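Local coordinates for protein polyketide synthase (Synechococcus sp., PDB 4GOX) that probably transfers a sulfonate group from the donor PAPS to its substrate, as the sulfotransferase domain of an olefin synthase that makes hydrocarbons, at residues L40-L50 against L224-D234; L80-E88 against I112-R123. All blocks are in the same frame, centred on the assembly; numbering follows the deposited sequence.

Contact 1 (L40-L50 against L224-D234); sequences LRVMLAGHPGL and LTNICDFLGVD
The imidazole of H47 is gripped at both nitrogens. NE2 donates to the carbonyl O of D234 (2.7 Å), the bond lying nearly in the ring plane and meeting the acceptor almost along its C=O axis (168°). On the other side of the ring ND1 accepts the backbone N-H of G49 at 2.8 Å, within the H47-L50 type I turn. Two bonds close to one plane fix the ring's rotation and imply that NE2 carries the proton. With CG anti to the backbone N (chi1 -165°), the ring is directed at the 233-234 backbone, and V233 CG2 approaches NE2 obliquely at 3.6 Å. Replacing H47 by a leucine would probably leave the D234 carbonyl and the G49 N-H without these mates and free the turn to shift. V233 also meets L50, whose CD2 lies 4.0 Å from V233 CG1. Deeper in, L224 CD2 rests between L40 CD1 and L44 CD2, while L40 CD1 meets I227 CD1 tip to tip at 3.8 Å. The side chains of M43, about 7 Å from the bound adenosine-3'-5'-diphosphate, and L224 cross at about a right angle, SD against CD1. Helices 37-45 and 220-231, their local axes inclined by 68°, thus cross on one face of the parallel sheet of this P-loop-clan alpha/beta fold, L40 and L44 resting on I29 of strand 26-30, L40 and I227 on I152 of strand 149-155.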
loop_
_atom_site.group_PDB
_atom_site.type_symbol
_atom_site.label_atom_id
_atom_site.label_comp_id
_atom_site.label_asym_id
_atom_site.label_seq_id
_atom_site.Cartn_x
_atom_site.Cartn_y
_atom_site.Cartn_z
ATOM N N LEU A 40 3.425 -2.172 -7.884
ATOM C CA LEU A 40 2.766 -0.896 -8.164
ATOM C C LEU A 40 3.505 0.302 -7.505
ATOM O O LEU A 40 3.691 1.322 -8.155
ATOM C CB LEU A 40 1.296 -0.902 -7.722
ATOM C CG LEU A 40 0.538 0.407 -8.053
ATOM C CD1 LEU A 40 0.694 0.764 -9.565
ATOM C CD2 LEU A 40 -0.938 0.291 -7.679
ATOM N N ARG A 41 3.875 0.187 -6.223
ATOM C CA ARG A 41 4.551 1.299 -5.581
ATOM C C ARG A 41 5.929 1.569 -6.153
ATOM O O ARG A 41 6.321 2.726 -6.198
ATOM C CB ARG A 41 4.491 1.259 -4.042
ATOM C CG ARG A 41 5.600 0.520 -3.353
ATOM C CD ARG A 41 6.783 1.417 -3.021
ATOM N NE ARG A 41 7.875 0.561 -2.592
ATOM C CZ ARG A 41 9.161 0.862 -2.661
ATOM N NH1 ARG A 41 10.069 -0.013 -2.271
ATOM N NH2 ARG A 41 9.547 2.041 -3.123
ATOM N N VAL A 42 6.640 0.520 -6.624
ATOM C CA VAL A 42 7.954 0.676 -7.245
ATOM C C VAL A 42 7.797 1.301 -8.647
ATOM O O VAL A 42 8.638 2.110 -9.047
ATOM C CB VAL A 42 8.812 -0.619 -7.237
ATOM C CG1 VAL A 42 10.059 -0.468 -8.111
ATOM C CG2 VAL A 42 9.221 -0.987 -5.810
ATOM N N MET A 43 6.705 0.955 -9.366
ATOM C CA MET A 43 6.398 1.543 -10.674
ATOM C C MET A 43 6.185 3.054 -10.428
ATOM O O MET A 43 6.842 3.861 -11.077
ATOM C CB MET A 43 5.118 0.933 -11.277
ATOM C CG MET A 43 5.277 -0.439 -11.918
ATOM S SD MET A 43 3.618 -1.185 -12.069
ATOM C CE MET A 43 3.848 -2.258 -13.303
ATOM N N LEU A 44 5.326 3.419 -9.438
ATOM C CA LEU A 44 5.014 4.812 -9.090
ATOM C C LEU A 44 6.215 5.668 -8.636
ATOM O O LEU A 44 6.224 6.867 -8.917
ATOM C CB LEU A 44 3.819 4.940 -8.112
ATOM C CG LEU A 44 2.456 4.368 -8.572
ATOM C CD1 LEU A 44 1.406 4.634 -7.543
ATOM C CD2 LEU A 44 1.988 4.933 -9.944
ATOM N N ALA A 45 7.230 5.052 -7.981
ATOM C CA ALA A 45 8.457 5.715 -7.497
ATOM C C ALA A 45 9.315 6.299 -8.610
ATOM O O ALA A 45 10.102 7.222 -8.359
ATOM C CB ALA A 45 9.297 4.746 -6.674
ATOM N N GLY A 46 9.174 5.753 -9.820
ATOM C CA GLY A 46 9.903 6.229 -10.990
ATOM C C GLY A 46 9.380 7.552 -11.505
ATOM O O GLY A 46 10.087 8.230 -12.241
ATOM N N HIS A 47 8.136 7.936 -11.138
ATOM C CA HIS A 47 7.562 9.201 -11.591
ATOM C C HIS A 47 8.194 10.394 -10.836
ATOM O O HIS A 47 8.212 10.389 -9.599
ATOM C CB HIS A 47 6.045 9.189 -11.419
ATOM C CG HIS A 47 5.341 10.269 -12.173
ATOM N ND1 HIS A 47 5.564 11.608 -11.902
ATOM C CD2 HIS A 47 4.414 10.171 -13.153
ATOM C CE1 HIS A 47 4.804 12.277 -12.751
ATOM N NE2 HIS A 47 4.084 11.454 -13.515
ATOM N N PRO A 48 8.691 11.437 -11.549
ATOM C CA PRO A 48 9.298 12.579 -10.844
ATOM C C PRO A 48 8.343 13.444 -9.996
ATOM O O PRO A 48 8.812 14.186 -9.130
ATOM C CB PRO A 48 9.978 13.372 -11.963
ATOM C CG PRO A 48 9.226 13.025 -13.189
ATOM C CD PRO A 48 8.788 11.599 -13.016
ATOM N N GLY A 49 7.037 13.338 -10.238
ATOM C CA GLY A 49 6.030 14.122 -9.530
ATOM C C GLY A 49 5.378 13.409 -8.367
ATOM O O GLY A 49 4.422 13.927 -7.786
ATOM N N LEU A 50 5.879 12.204 -8.034
ATOM C CA LEU A 50 5.348 11.373 -6.948
ATOM C C LEU A 50 6.486 10.937 -6.063
ATOM O O LEU A 50 7.630 10.842 -6.512
ATOM C CB LEU A 50 4.633 10.095 -7.497
ATOM C CG LEU A 50 3.595 10.241 -8.615
ATOM C CD1 LEU A 50 3.114 8.882 -9.087
ATOM C CD2 LEU A 50 2.387 11.028 -8.157
ATOM N N LEU A 224 -1.524 2.280 -15.716
ATOM C CA LEU A 224 -0.763 3.357 -15.081
ATOM C C LEU A 224 -1.183 4.738 -15.607
ATOM O O LEU A 224 -1.122 5.699 -14.853
ATOM C CB LEU A 224 0.754 3.115 -15.179
ATOM C CG LEU A 224 1.279 1.942 -14.308
ATOM C CD1 LEU A 224 2.552 1.335 -14.901
ATOM C CD2 LEU A 224 1.512 2.381 -12.872
ATOM N N THR A 225 -1.655 4.830 -16.874
ATOM C CA THR A 225 -2.172 6.086 -17.443
ATOM C C THR A 225 -3.429 6.488 -16.661
ATOM O O THR A 225 -3.539 7.640 -16.256
ATOM C CB THR A 225 -2.377 5.949 -18.964
ATOM O OG1 THR A 225 -1.088 5.954 -19.573
ATOM C CG2 THR A 225 -3.240 7.059 -19.568
ATOM N N ASN A 226 -4.330 5.515 -16.395
ATOM C CA ASN A 226 -5.550 5.731 -15.613
ATOM C C ASN A 226 -5.219 6.164 -14.175
ATOM O O ASN A 226 -5.900 7.042 -13.625
ATOM C CB ASN A 226 -6.415 4.474 -15.590
ATOM C CG ASN A 226 -7.010 4.099 -16.917
ATOM O OD1 ASN A 226 -7.302 4.944 -17.772
ATOM N ND2 ASN A 226 -7.247 2.813 -17.101
ATOM N N ILE A 227 -4.183 5.552 -13.575
ATOM C CA ILE A 227 -3.730 5.874 -12.210
ATOM C C ILE A 227 -3.210 7.325 -12.189
ATOM O O ILE A 227 -3.577 8.078 -11.289
ATOM C CB ILE A 227 -2.697 4.849 -11.670
ATOM C CG1 ILE A 227 -3.347 3.460 -11.495
ATOM C CG2 ILE A 227 -2.090 5.333 -10.356
ATOM C CD1 ILE A 227 -2.381 2.354 -11.123
ATOM N N CYS A 228 -2.399 7.711 -13.216
ATOM C CA CYS A 228 -1.853 9.055 -13.398
ATOM C C CYS A 228 -2.971 10.104 -13.527
ATOM O O CYS A 228 -2.884 11.180 -12.918
ATOM C CB CYS A 228 -0.906 9.097 -14.600
ATOM S SG CYS A 228 0.708 8.333 -14.287
ATOM N N ASP A 229 -4.025 9.774 -14.307
ATOM C CA ASP A 229 -5.187 10.642 -14.499
ATOM C C ASP A 229 -5.901 10.840 -13.164
ATOM O O ASP A 229 -6.318 11.958 -12.849
ATOM C CB ASP A 229 -6.151 10.056 -15.550
ATOM C CG ASP A 229 -5.619 10.006 -16.983
ATOM O OD1 ASP A 229 -4.652 10.760 -17.296
ATOM O OD2 ASP A 229 -6.177 9.236 -17.794
ATOM N N PHE A 230 -5.999 9.755 -12.367
ATOM C CA PHE A 230 -6.627 9.761 -11.047
ATOM C C PHE A 230 -5.851 10.642 -10.058
ATOM O O PHE A 230 -6.459 11.454 -9.361
ATOM C CB PHE A 230 -6.773 8.326 -10.519
ATOM C CG PHE A 230 -7.275 8.218 -9.094
ATOM C CD1 PHE A 230 -8.599 8.510 -8.779
ATOM C CD2 PHE A 230 -6.443 7.754 -8.081
ATOM C CE1 PHE A 230 -9.065 8.396 -7.463
ATOM C CE2 PHE A 230 -6.908 7.642 -6.766
ATOM C CZ PHE A 230 -8.211 7.970 -6.465
ATOM N N LEU A 231 -4.512 10.501 -10.037
ATOM C CA LEU A 231 -3.617 11.266 -9.165
ATOM C C LEU A 231 -3.354 12.708 -9.644
ATOM O O LEU A 231 -2.811 13.508 -8.882
ATOM C CB LEU A 231 -2.285 10.511 -8.981
ATOM C CG LEU A 231 -2.360 9.111 -8.337
ATOM C CD1 LEU A 231 -1.000 8.440 -8.350
ATOM C CD2 LEU A 231 -2.931 9.163 -6.927
ATOM N N GLY A 232 -3.730 13.017 -10.889
ATOM C CA GLY A 232 -3.558 14.337 -11.483
ATOM C C GLY A 232 -2.169 14.623 -12.016
ATOM O O GLY A 232 -1.758 15.785 -12.077
ATOM N N VAL A 233 -1.431 13.578 -12.412
ATOM C CA VAL A 233 -0.092 13.738 -12.999
ATOM C C VAL A 233 -0.096 13.238 -14.454
ATOM O O VAL A 233 -1.037 12.556 -14.867
ATOM C CB VAL A 233 1.040 13.091 -12.148
ATOM C CG1 VAL A 233 1.178 13.793 -10.796
ATOM C CG2 VAL A 233 0.820 11.579 -11.960
ATOM N N ASP A 234 0.928 13.586 -15.233
ATOM C CA ASP A 234 1.020 13.096 -16.600
ATOM C C ASP A 234 1.713 11.746 -16.562
ATOM O O ASP A 234 2.482 11.488 -15.635
ATOM C CB ASP A 234 1.808 14.068 -17.493
ATOM C CG ASP A 234 1.109 15.386 -17.747
ATOM O OD1 ASP A 234 -0.145 15.401 -17.775
ATOM O OD2 ASP A 234 1.813 16.397 -17.957
#

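Contact 2 (L80-E88 against I112-R123); sequences LQRALMDLE and IYAYLQRQAEQR
L87 projects from helix 79-88 into the surface of helix 109-119. L87 CB lies 4.2 Å from Q119 CB. Beyond CG, which stands anti to the carbonyl carbon (chi1 -69°), the two methyls part company: CD1 settles between L116 CD2 and Q119 CB, both at 3.9 Å, whereas CD2 reaches backbone, 3.4 Å from Q119 O, and passes R123 NH2 coming the opposite way. One leucine thereby spans the apolar seam and its polar side. Further along the seam, L80 CD1 packs on I112 CG2 and L116 CD1, and L84 CD2 comes to the edge of the Y115 ring at CE2. Beside it, Y115 OH donates a weak hydrogen bond to E88 OE2; the 2.5 Å between these two oxygens is unusually short and its detail doubtful. Q119 CG covers one face of that ring, offset toward its rim, and W102 of helix 92-104 meets Y115 edge-to-face. The two helices run broadly in the same direction, their local axes 32° apart, and helix 92-104 links them in sequence. Leucines L80, L84, L87 and L116 thus join two members of the run of helices between strands 50-51 and 124-129 of this sulfotransferase domain.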
loop_
_atom_site.group_PDB
_atom_site.type_symbol
_atom_site.label_atom_id
_atom_site.label_comp_id
_atom_site.label_asym_id
_atom_site.label_seq_id
_atom_site.Cartn_x
_atom_site.Cartn_y
_atom_site.Cartn_z
ATOM N N LEU A 80 10.177 4.121 6.792
ATOM C CA LEU A 80 10.179 5.516 7.231
ATOM C C LEU A 80 11.651 6.001 7.300
ATOM O O LEU A 80 11.934 7.104 6.832
ATOM C CB LEU A 80 9.487 5.709 8.594
ATOM C CG LEU A 80 9.576 7.126 9.196
ATOM C CD1 LEU A 80 8.786 8.147 8.370
ATOM C CD2 LEU A 80 9.143 7.134 10.661
ATOM N N GLN A 81 12.570 5.163 7.840
ATOM C CA GLN A 81 14.001 5.497 7.910
ATOM C C GLN A 81 14.524 5.709 6.479
ATOM O O GLN A 81 15.069 6.777 6.185
ATOM C CB GLN A 81 14.813 4.408 8.658
ATOM C CG GLN A 81 14.699 4.469 10.181
ATOM C CD GLN A 81 13.491 3.716 10.743
ATOM O OE1 GLN A 81 12.400 3.679 10.150
ATOM N NE2 GLN A 81 13.651 3.102 11.921
ATOM N N ARG A 82 14.233 4.736 5.570
ATOM C CA ARG A 82 14.628 4.759 4.163
ATOM C C ARG A 82 14.122 6.033 3.478
ATOM O O ARG A 82 14.902 6.713 2.804
ATOM C CB ARG A 82 14.171 3.475 3.450
ATOM C CG ARG A 82 14.797 3.240 2.067
ATOM C CD ARG A 82 16.286 2.921 2.147
ATOM N NE ARG A 82 16.975 3.111 0.869
ATOM C CZ ARG A 82 17.520 4.256 0.467
ATOM N NH1 ARG A 82 17.443 5.341 1.228
ATOM N NH2 ARG A 82 18.142 4.326 -0.702
ATOM N N ALA A 83 12.846 6.400 3.721
ATOM C CA ALA A 83 12.246 7.634 3.189
ATOM C C ALA A 83 13.057 8.883 3.592
ATOM O O ALA A 83 13.380 9.705 2.733
ATOM C CB ALA A 83 10.811 7.782 3.685
ATOM N N LEU A 84 13.360 9.014 4.893
ATOM C CA LEU A 84 14.102 10.130 5.493
ATOM C C LEU A 84 15.533 10.238 4.933
ATOM O O LEU A 84 15.986 11.339 4.599
ATOM C CB LEU A 84 14.165 9.931 7.007
ATOM C CG LEU A 84 12.870 10.066 7.798
ATOM C CD1 LEU A 84 13.103 9.609 9.227
ATOM C CD2 LEU A 84 12.340 11.509 7.742
ATOM N N MET A 85 16.230 9.081 4.841
ATOM C CA MET A 85 17.550 8.951 4.259
ATOM C C MET A 85 17.489 9.556 2.843
ATOM O O MET A 85 18.181 10.536 2.590
ATOM C CB MET A 85 17.937 7.470 4.168
ATOM C CG MET A 85 18.439 6.883 5.446
ATOM S SD MET A 85 18.899 5.147 5.231
ATOM C CE MET A 85 19.929 5.223 3.780
ATOM N N ASP A 86 16.592 9.030 1.960
ATOM C CA ASP A 86 16.401 9.502 0.589
ATOM C C ASP A 86 15.984 10.978 0.494
ATOM O O ASP A 86 16.632 11.730 -0.240
ATOM C CB ASP A 86 15.410 8.608 -0.178
ATOM C CG ASP A 86 15.211 9.034 -1.619
ATOM O OD1 ASP A 86 16.153 8.860 -2.428
ATOM O OD2 ASP A 86 14.152 9.618 -1.922
ATOM N N LEU A 87 14.925 11.400 1.225
ATOM C CA LEU A 87 14.456 12.790 1.163
ATOM C C LEU A 87 15.462 13.824 1.685
ATOM O O LEU A 87 15.466 14.969 1.211
ATOM C CB LEU A 87 13.119 12.981 1.904
ATOM C CG LEU A 87 11.861 12.331 1.298
ATOM C CD1 LEU A 87 10.756 12.265 2.332
ATOM C CD2 LEU A 87 11.383 13.074 0.037
ATOM N N GLU A 88 16.282 13.445 2.681
ATOM C CA GLU A 88 17.184 14.402 3.331
ATOM C C GLU A 88 18.687 14.161 3.228
ATOM O O GLU A 88 19.445 14.955 3.794
ATOM C CB GLU A 88 16.757 14.606 4.788
ATOM C CG GLU A 88 15.440 15.345 4.913
ATOM C CD GLU A 88 14.835 15.376 6.301
ATOM O OE1 GLU A 88 15.234 14.559 7.163
ATOM O OE2 GLU A 88 13.936 16.218 6.519
ATOM N N ILE A 112 3.971 13.584 11.329
ATOM C CA ILE A 112 4.888 12.817 10.481
ATOM C C ILE A 112 4.451 12.906 9.007
ATOM O O ILE A 112 5.291 13.123 8.139
ATOM C CB ILE A 112 5.097 11.358 10.980
ATOM C CG1 ILE A 112 5.440 11.307 12.480
ATOM C CG2 ILE A 112 6.133 10.608 10.159
ATOM C CD1 ILE A 112 6.791 12.047 12.928
ATOM N N TYR A 113 3.130 12.787 8.737
ATOM C CA TYR A 113 2.594 12.931 7.389
ATOM C C TYR A 113 2.845 14.343 6.855
ATOM O O TYR A 113 3.344 14.466 5.740
ATOM C CB TYR A 113 1.102 12.561 7.324
ATOM C CG TYR A 113 0.842 11.069 7.253
ATOM C CD1 TYR A 113 0.185 10.401 8.289
ATOM C CD2 TYR A 113 1.210 10.330 6.131
ATOM C CE1 TYR A 113 -0.105 9.036 8.202
ATOM C CE2 TYR A 113 0.947 8.962 6.042
ATOM C CZ TYR A 113 0.273 8.322 7.072
ATOM O OH TYR A 113 0.045 6.970 6.989
ATOM N N ALA A 114 2.537 15.403 7.647
ATOM C CA ALA A 114 2.748 16.806 7.249
ATOM C C ALA A 114 4.234 17.090 6.984
ATOM O O ALA A 114 4.564 17.820 6.038
ATOM C CB ALA A 114 2.205 17.758 8.304
ATOM N N TYR A 115 5.122 16.449 7.775
ATOM C CA TYR A 115 6.569 16.538 7.628
ATOM C C TYR A 115 6.994 15.923 6.297
ATOM O O TYR A 115 7.732 16.557 5.549
ATOM C CB TYR A 115 7.269 15.789 8.771
ATOM C CG TYR A 115 8.778 15.927 8.768
ATOM C CD1 TYR A 115 9.399 17.037 9.340
ATOM C CD2 TYR A 115 9.589 14.925 8.235
ATOM C CE1 TYR A 115 10.788 17.164 9.353
ATOM C CE2 TYR A 115 10.979 15.036 8.248
ATOM C CZ TYR A 115 11.574 16.161 8.805
ATOM O OH TYR A 115 12.939 16.273 8.849
ATOM N N LEU A 116 6.569 14.683 6.018
ATOM C CA LEU A 116 6.963 14.004 4.784
ATOM C C LEU A 116 6.431 14.727 3.536
ATOM O O LEU A 116 7.167 14.853 2.565
ATOM C CB LEU A 116 6.604 12.512 4.802
ATOM C CG LEU A 116 7.284 11.630 5.860
ATOM C CD1 LEU A 116 6.602 10.271 5.946
ATOM C CD2 LEU A 116 8.757 11.427 5.570
ATOM N N GLN A 117 5.202 15.304 3.619
ATOM C CA GLN A 117 4.576 16.071 2.535
ATOM C C GLN A 117 5.409 17.308 2.206
ATOM O O GLN A 117 5.513 17.692 1.034
ATOM C CB GLN A 117 3.153 16.489 2.903
ATOM C CG GLN A 117 2.121 15.365 2.818
ATOM C CD GLN A 117 0.802 15.839 3.359
ATOM O OE1 GLN A 117 0.732 16.440 4.442
ATOM N NE2 GLN A 117 -0.268 15.611 2.606
ATOM N N ARG A 118 6.003 17.915 3.250
ATOM C CA ARG A 118 6.869 19.071 3.176
ATOM C C ARG A 118 8.212 18.672 2.531
ATOM O O ARG A 118 8.666 19.362 1.623
ATOM C CB ARG A 118 7.064 19.683 4.591
ATOM C CG ARG A 118 8.004 20.904 4.639
ATOM C CD ARG A 118 7.707 21.826 5.811
ATOM N NE ARG A 118 6.485 22.600 5.576
ATOM C CZ ARG A 118 5.925 23.426 6.456
ATOM N NH1 ARG A 118 6.471 23.600 7.655
ATOM N NH2 ARG A 118 4.812 24.077 6.147
ATOM N N GLN A 119 8.836 17.577 3.001
ATOM C CA GLN A 119 10.122 17.078 2.500
ATOM C C GLN A 119 10.024 16.520 1.072
ATOM O O GLN A 119 11.031 16.478 0.367
ATOM C CB GLN A 119 10.713 16.034 3.459
ATOM C CG GLN A 119 10.995 16.564 4.861
ATOM C CD GLN A 119 11.874 17.796 4.869
ATOM O OE1 GLN A 119 12.938 17.837 4.238
ATOM N NE2 GLN A 119 11.455 18.820 5.603
ATOM N N ALA A 120 8.810 16.106 0.646
ATOM C CA ALA A 120 8.549 15.605 -0.710
ATOM C C ALA A 120 8.432 16.786 -1.675
ATOM O O ALA A 120 8.452 16.586 -2.887
ATOM C CB ALA A 120 7.262 14.782 -0.736
ATOM N N GLU A 121 8.313 18.019 -1.116
ATOM C CA GLU A 121 8.200 19.302 -1.825
ATOM C C GLU A 121 6.908 19.335 -2.654
ATOM O O GLU A 121 5.818 19.233 -2.075
ATOM C CB GLU A 121 9.474 19.620 -2.648
ATOM C CG GLU A 121 10.136 20.934 -2.268
ATOM C CD GLU A 121 11.568 20.823 -1.783
ATOM O OE1 GLU A 121 12.487 21.062 -2.598
ATOM O OE2 GLU A 121 11.776 20.531 -0.583
ATOM N N GLN A 122 7.025 19.426 -3.983
ATOM C CA GLN A 122 5.880 19.445 -4.894
ATOM C C GLN A 122 5.332 18.020 -5.149
ATOM O O GLN A 122 4.231 17.879 -5.690
ATOM C CB GLN A 122 6.284 20.071 -6.251
ATOM C CG GLN A 122 7.422 21.106 -6.214
ATOM C CD GLN A 122 6.991 22.553 -6.065
ATOM O OE1 GLN A 122 5.808 22.884 -5.909
ATOM N NE2 GLN A 122 7.958 23.455 -6.110
ATOM N N ARG A 123 6.118 16.975 -4.820
ATOM C CA ARG A 123 5.755 15.588 -5.120
ATOM C C ARG A 123 4.615 15.067 -4.271
ATOM O O ARG A 123 4.537 15.369 -3.083
ATOM C CB ARG A 123 6.972 14.647 -5.032
ATOM C CG ARG A 123 8.157 15.111 -5.871
ATOM C CD ARG A 123 9.240 14.068 -5.945
ATOM N NE ARG A 123 10.134 14.102 -4.792
ATOM C CZ ARG A 123 11.019 13.150 -4.517
ATOM N NH1 ARG A 123 11.125 12.082 -5.307
ATOM N NH2 ARG A 123 11.801 13.252 -3.451
#

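How the contacts relate
From the N terminus the chain runs through strand 26-30 and helix 37-45 into the turn at 47-50, the first half of contact 1. It then enters the helical region, where residues 80-88 and 112-123 close the short loop of contact 2 with 23 residues between them. Strand 124-129 follows at once, and the chain must pass strands 149-155 and 208-212 before 224-234 closes contact 1 over 173 residues. Contact 2 is therefore nested within contact 1. They also touch: R123 CD packs 3.2 Å from P48 O. Contact 1 joins two helices over the parallel sheet, while contact 2 ties helix 79-88, which lies against edge strand 50-51, to helix 109-119, which reaches strand 26-30.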